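PDB 4YHC: sterol regulatory element-binding protein cleavage-activating protein from Schizosaccharomyces pombe, which acts as an escort protein required for Sre1 processing when sterol and oxygen levels are low. Local coordinates for residues Glu23-His28 with Val457-Tyr462; Leu31-Ile36 with Phe45-Leu50. The protein carries 9 engineered substitutions. One frame throughout, in Å; residues are numbered along the deposited sequence.

Contact 1 (Glu23-His28 with Val457-Tyr462); sequences EPVPVH and VALVGY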
loop_
_atom_site.group_PDB
_atom_site.type_symbol
_atom_site.label_atom_id
_atom_site.label_comp_id
_atom_site.label_asym_id
_atom_site.label_seq_id
_atom_site.Cartn_x
_atom_site.Cartn_y
_atom_site.Cartn_z
ATOM N N GLU A 23 -3.711 12.657 -15.320
ATOM C CA GLU A 23 -4.947 13.399 -15.281
ATOM C C GLU A 23 -5.325 13.710 -13.824
ATOM O O GLU A 23 -5.148 12.854 -12.957
ATOM C CB GLU A 23 -6.132 12.580 -15.889
ATOM C CG GLU A 23 -6.010 12.146 -17.346
ATOM C CD GLU A 23 -6.133 13.294 -18.341
ATOM O OE1 GLU A 23 -5.726 13.094 -19.494
ATOM O OE2 GLU A 23 -6.605 14.384 -17.973
ATOM N N PRO A 24 -5.973 14.876 -13.582
ATOM C CA PRO A 24 -6.500 15.280 -12.290
ATOM C C PRO A 24 -7.713 14.458 -11.973
ATOM O O PRO A 24 -8.481 14.169 -12.846
ATOM C CB PRO A 24 -6.913 16.751 -12.513
ATOM C CG PRO A 24 -7.226 16.828 -13.976
ATOM C CD PRO A 24 -6.206 15.916 -14.620
ATOM N N VAL A 25 -7.910 14.080 -10.731
ATOM C CA VAL A 25 -9.164 13.438 -10.333
ATOM C C VAL A 25 -10.146 14.595 -10.247
ATOM O O VAL A 25 -9.784 15.631 -9.745
ATOM C CB VAL A 25 -9.026 12.801 -8.951
ATOM C CG1 VAL A 25 -10.379 12.562 -8.331
ATOM C CG2 VAL A 25 -8.204 11.512 -9.030
ATOM N N PRO A 26 -11.355 14.440 -10.779
ATOM C CA PRO A 26 -12.254 15.586 -10.943
ATOM C C PRO A 26 -12.810 16.201 -9.666
ATOM O O PRO A 26 -13.377 17.279 -9.754
ATOM C CB PRO A 26 -13.414 15.043 -11.795
ATOM C CG PRO A 26 -13.182 13.617 -11.991
ATOM C CD PRO A 26 -11.908 13.201 -11.342
ATOM N N VAL A 27 -12.633 15.566 -8.517
ATOM C CA VAL A 27 -13.097 16.118 -7.233
ATOM C C VAL A 27 -11.920 16.570 -6.385
ATOM O O VAL A 27 -10.812 16.072 -6.568
ATOM C CB VAL A 27 -14.021 15.106 -6.502
ATOM C CG1 VAL A 27 -14.393 15.573 -5.091
ATOM C CG2 VAL A 27 -15.296 14.971 -7.298
ATOM N N HIS A 28 -12.131 17.557 -5.516
ATOM C CA HIS A 28 -11.070 17.984 -4.605
ATOM C C HIS A 28 -11.566 18.513 -3.263
ATOM O O HIS A 28 -12.729 18.653 -3.043
ATOM C CB HIS A 28 -10.183 19.025 -5.280
ATOM C CG HIS A 28 -10.912 20.257 -5.676
ATOM N ND1 HIS A 28 -11.162 21.291 -4.790
ATOM C CD2 HIS A 28 -11.463 20.622 -6.858
ATOM C CE1 HIS A 28 -11.847 22.237 -5.407
ATOM N NE2 HIS A 28 -12.036 21.860 -6.664
ATOM N N VAL A 457 -5.726 15.560 -6.398
ATOM C CA VAL A 457 -4.957 14.394 -6.730
ATOM C C VAL A 457 -4.800 14.163 -8.246
ATOM O O VAL A 457 -5.757 14.298 -8.988
ATOM C CB VAL A 457 -5.299 13.113 -5.877
ATOM C CG1 VAL A 457 -6.467 13.251 -4.898
ATOM C CG2 VAL A 457 -5.180 11.813 -6.623
ATOM N N ALA A 458 -3.582 13.802 -8.618
ATOM C CA ALA A 458 -3.251 13.441 -9.972
ATOM C C ALA A 458 -3.057 11.965 -10.008
ATOM O O ALA A 458 -2.331 11.436 -9.175
ATOM C CB ALA A 458 -1.930 14.063 -10.427
ATOM N N LEU A 459 -3.602 11.370 -11.044
ATOM C CA LEU A 459 -3.342 10.004 -11.436
ATOM C C LEU A 459 -2.351 10.027 -12.576
ATOM O O LEU A 459 -2.528 10.783 -13.576
ATOM C CB LEU A 459 -4.655 9.380 -11.884
ATOM C CG LEU A 459 -5.549 8.616 -10.914
ATOM C CD1 LEU A 459 -5.368 8.881 -9.452
ATOM C CD2 LEU A 459 -7.028 8.659 -11.326
ATOM N N VAL A 460 -1.333 9.191 -12.445
ATOM C CA VAL A 460 -0.237 9.070 -13.413
ATOM C C VAL A 460 -0.002 7.617 -13.655
ATOM O O VAL A 460 0.194 6.834 -12.698
ATOM C CB VAL A 460 1.073 9.673 -12.847
ATOM C CG1 VAL A 460 2.220 9.657 -13.854
ATOM C CG2 VAL A 460 0.837 11.136 -12.397
ATOM N N GLY A 461 -0.025 7.233 -14.924
ATOM C CA GLY A 461 0.097 5.833 -15.307
ATOM C C GLY A 461 0.638 5.551 -16.685
ATOM O O GLY A 461 0.807 6.458 -17.495
ATOM N N TYR A 462 0.912 4.299 -16.918
ATOM C CA TYR A 462 1.425 3.806 -18.194
ATOM C C TYR A 462 0.603 2.662 -18.754
ATOM O O TYR A 462 0.510 1.550 -18.191
ATOM C CB TYR A 462 2.882 3.373 -18.128
ATOM C CG TYR A 462 3.452 3.126 -19.442
ATOM C CD1 TYR A 462 3.735 4.212 -20.295
ATOM C CD2 TYR A 462 3.759 1.835 -19.879
ATOM C CE1 TYR A 462 4.217 4.022 -21.547
ATOM C CE2 TYR A 462 4.268 1.641 -21.159
ATOM C CZ TYR A 462 4.490 2.742 -21.965
ATOM O OH TYR A 462 5.009 2.604 -23.215
HETATM O O HOH W 1 -8.184 16.295 -7.511
#

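Contact 2 (Leu31-Ile36 with Phe45-Leu50); sequences LDILKI and FASVGL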
loop_
_atom_site.group_PDB
_atom_site.type_symbol
_atom_site.label_atom_id
_atom_site.label_comp_id
_atom_site.label_asym_id
_atom_site.label_seq_id
_atom_site.Cartn_x
_atom_site.Cartn_y
_atom_site.Cartn_z
ATOM N N LEU A 31 -9.134 22.155 1.783
ATOM C CA LEU A 31 -7.773 22.254 2.321
ATOM C C LEU A 31 -6.835 21.125 1.790
ATOM O O LEU A 31 -7.289 20.212 1.159
ATOM C CB LEU A 31 -7.839 22.185 3.851
ATOM C CG LEU A 31 -8.120 23.467 4.661
ATOM C CD1 LEU A 31 -6.864 24.028 5.324
ATOM C CD2 LEU A 31 -8.742 24.550 3.823
ATOM N N ASP A 32 -5.546 21.188 2.088
ATOM C CA ASP A 32 -4.608 20.200 1.578
ATOM C C ASP A 32 -4.991 18.790 2.017
ATOM O O ASP A 32 -5.538 18.571 3.144
ATOM C CB ASP A 32 -3.191 20.487 2.057
ATOM C CG ASP A 32 -2.467 21.554 1.188
ATOM O OD1 ASP A 32 -3.066 22.076 0.200
ATOM O OD2 ASP A 32 -1.274 21.831 1.485
ATOM N N ILE A 33 -4.705 17.834 1.137
ATOM C CA ILE A 33 -4.908 16.449 1.487
ATOM C C ILE A 33 -3.813 15.985 2.442
ATOM O O ILE A 33 -2.612 16.119 2.185
ATOM C CB ILE A 33 -5.030 15.572 0.241
ATOM C CG1 ILE A 33 -6.324 15.924 -0.508
ATOM C CG2 ILE A 33 -5.050 14.123 0.651
ATOM C CD1 ILE A 33 -6.431 15.431 -1.933
ATOM N N LEU A 34 -4.252 15.349 3.504
ATOM C CA LEU A 34 -3.369 14.742 4.507
ATOM C C LEU A 34 -3.085 13.281 4.218
ATOM O O LEU A 34 -1.981 12.804 4.410
ATOM C CB LEU A 34 -4.100 14.753 5.832
ATOM C CG LEU A 34 -3.338 14.148 7.014
ATOM C CD1 LEU A 34 -2.016 14.888 7.164
ATOM C CD2 LEU A 34 -4.158 14.230 8.319
ATOM N N LYS A 35 -4.110 12.535 3.830
ATOM C CA LYS A 35 -3.980 11.078 3.812
ATOM C C LYS A 35 -4.782 10.499 2.666
ATOM O O LYS A 35 -5.896 10.898 2.454
ATOM C CB LYS A 35 -4.536 10.508 5.126
ATOM C CG LYS A 35 -3.766 9.341 5.686
ATOM C CD LYS A 35 -4.425 8.029 5.373
ATOM C CE LYS A 35 -3.547 6.889 5.879
ATOM N NZ LYS A 35 -4.348 5.648 5.965
ATOM N N ILE A 36 -4.213 9.492 1.983
ATOM C CA ILE A 36 -4.944 8.782 0.948
ATOM C C ILE A 36 -4.881 7.260 1.180
ATOM O O ILE A 36 -3.960 6.747 1.842
ATOM C CB ILE A 36 -4.427 9.135 -0.435
ATOM C CG1 ILE A 36 -2.897 8.861 -0.565
ATOM C CG2 ILE A 36 -4.773 10.584 -0.784
ATOM C CD1 ILE A 36 -2.411 8.967 -1.969
ATOM N N PHE A 45 -10.877 4.316 -3.789
ATOM C CA PHE A 45 -9.857 5.261 -3.325
ATOM C C PHE A 45 -10.519 6.211 -2.347
ATOM O O PHE A 45 -11.670 6.620 -2.573
ATOM C CB PHE A 45 -9.374 6.077 -4.538
ATOM C CG PHE A 45 -8.268 7.075 -4.222
ATOM C CD1 PHE A 45 -6.955 6.670 -4.184
ATOM C CD2 PHE A 45 -8.565 8.382 -4.000
ATOM C CE1 PHE A 45 -5.927 7.586 -3.953
ATOM C CE2 PHE A 45 -7.579 9.301 -3.742
ATOM C CZ PHE A 45 -6.253 8.916 -3.743
ATOM N N ALA A 46 -9.795 6.583 -1.291
ATOM C CA ALA A 46 -10.257 7.616 -0.357
ATOM C C ALA A 46 -9.183 8.657 -0.079
ATOM O O ALA A 46 -7.996 8.307 0.076
ATOM C CB ALA A 46 -10.643 6.963 0.948
ATOM N N SER A 47 -9.600 9.919 0.090
ATOM C CA SER A 47 -8.714 10.978 0.469
ATOM C C SER A 47 -9.324 11.737 1.671
ATOM O O SER A 47 -10.541 11.921 1.747
ATOM C CB SER A 47 -8.446 11.943 -0.694
ATOM O OG SER A 47 -9.621 12.409 -1.321
ATOM N N VAL A 48 -8.442 12.160 2.571
ATOM C CA VAL A 48 -8.813 12.865 3.786
ATOM C C VAL A 48 -8.049 14.176 3.895
ATOM O O VAL A 48 -6.832 14.196 3.761
ATOM C CB VAL A 48 -8.515 12.031 5.033
ATOM C CG1 VAL A 48 -8.909 12.850 6.259
ATOM C CG2 VAL A 48 -9.305 10.701 5.023
ATOM N N GLY A 49 -8.775 15.267 4.028
ATOM C CA GLY A 49 -8.182 16.628 4.049
ATOM C C GLY A 49 -7.672 16.904 5.429
ATOM O O GLY A 49 -8.063 16.214 6.393
ATOM N N LEU A 50 -6.848 17.937 5.544
ATOM C CA LEU A 50 -6.457 18.496 6.812
ATOM C C LEU A 50 -7.612 18.919 7.700
ATOM O O LEU A 50 -7.426 18.933 8.905
ATOM C CB LEU A 50 -5.590 19.745 6.610
ATOM C CG LEU A 50 -4.207 19.607 5.986
ATOM C CD1 LEU A 50 -3.599 20.967 5.675
ATOM C CD2 LEU A 50 -3.288 18.800 6.869
#

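Contact 1 (Glu23-His28 with Val457-Tyr462)
Val25 leans over Val457 and Leu459. One methyl, CG2, does nearly all the touching: it sits 3.8 Å from Leu459 CD2, about as far from Leu459 CD1, and 3.9 Å from Val457 CG2. It therefore meets both tips of the leucine fork from one side and the valine methyl from another, and the side chains of Val25 and Leu459 run at a slant to one another. The first torsion of Val25 (chi1 161°) explains this, because it places CG1 opposite the backbone nitrogen and leaves CG2 as the branch opposite the carbonyl carbon, turned to the partner strand.

The backbones beneath these groups are antiparallel. Glu23 and Leu459 form a hydrogen-bonded pair, with Glu23 N to Leu459 O at 2.8 Å and Leu459 N to Glu23 O at 2.9 Å. Pro24, which has no N-H to offer, falls at the non-hydrogen-bonded position opposite Ala458, where the pairing asks for no N-H. Val25 N then reaches Val457 O at 2.8 Å in a nearly straight bond (N-H...O 170°). Beyond it the chains part, and a water takes over: Val457 N donates to it at 2.8 Å, and it is also hydrogen-bonded to Val27 O. The carboxylate of Glu23 leads away from the partner strand to a salt bridge with Arg21.

Strand 20-24 is the outermost strand of a four-stranded antiparallel sheet, with 456-462 next to it, followed by 448-453 and 441-445. An N-terminal strand thus completes a sheet otherwise built from the C-terminal end, the Velcro-like closure of WD40 propellers. Within the sheet, Leu459 and Val457 touch Ala450 of the neighbouring strand 448-453, while Val25 packs against Trp57 of strand 54-58, in the next blade.

Contact 2 (Leu31-Ile36 with Phe45-Leu50)
The Phe45 ring meets Ile36 across the hairpin at its CZ corner, with Ile36 CG2 3.7 Å from Phe45 CZ in an oblique approach and Ile36 CB nearly as close. The Phe45 side chain also touches Leu59, Ala450 and Val444. Ile36 carries CG1 between its backbone nitrogen and carbonyl carbon (chi1 56°), which leaves CG2 to fill the angle between the phenyl ring and Ser47 CB, 3.9 Å away.

Farther along, Val48 O accepts from two successive amides, Leu34 N at 2.8 Å and Lys35 N at 3.2 Å, both in the carbonyl plane. Leu34 and Lys35 thus share one partner in a classic beta bulge, and Val48 N returns a bond to Lys35 O at 2.8 Å. Beyond the bulge Leu50 N closes on Asp32 O at 2.8 Å, while Leu50 CD1 packs on Asp32 CB and Leu50 CD2 meets Leu34 CD1, the two leucines crossing at about a right angle.

Ser47 OG, on strand 44-49, is hydrogen-bonded to NE2 of His29, which precedes strand 33-38. This pairing is consistent with the His-Ser/Thr part of the WD-repeat hydrogen-bond network; the hairpin forms the first two strands of the four-stranded blade of predicted WD 1.

Overall arrangement
Contact 1 and contact 2 lie with their centres 14 Å apart, on adjoining blades of the WD40 domain. Strand 20-24 finishes one blade and, after a short connecting segment, the chain enters strand 33-38 of the next, so contact 2 is nested within the long loop that contact 1 closes. Val457 is the side chain that bridges them: its CG1 lies 3.7 Å from Ile33 CD1 and its CG2 4.2 Å from Phe45 CZ, packing the last blade against the hairpin of the first. Both sit on the same side of the domain centre. Residues 457-462 fall within the region that, by similarity, interacts with Sre1.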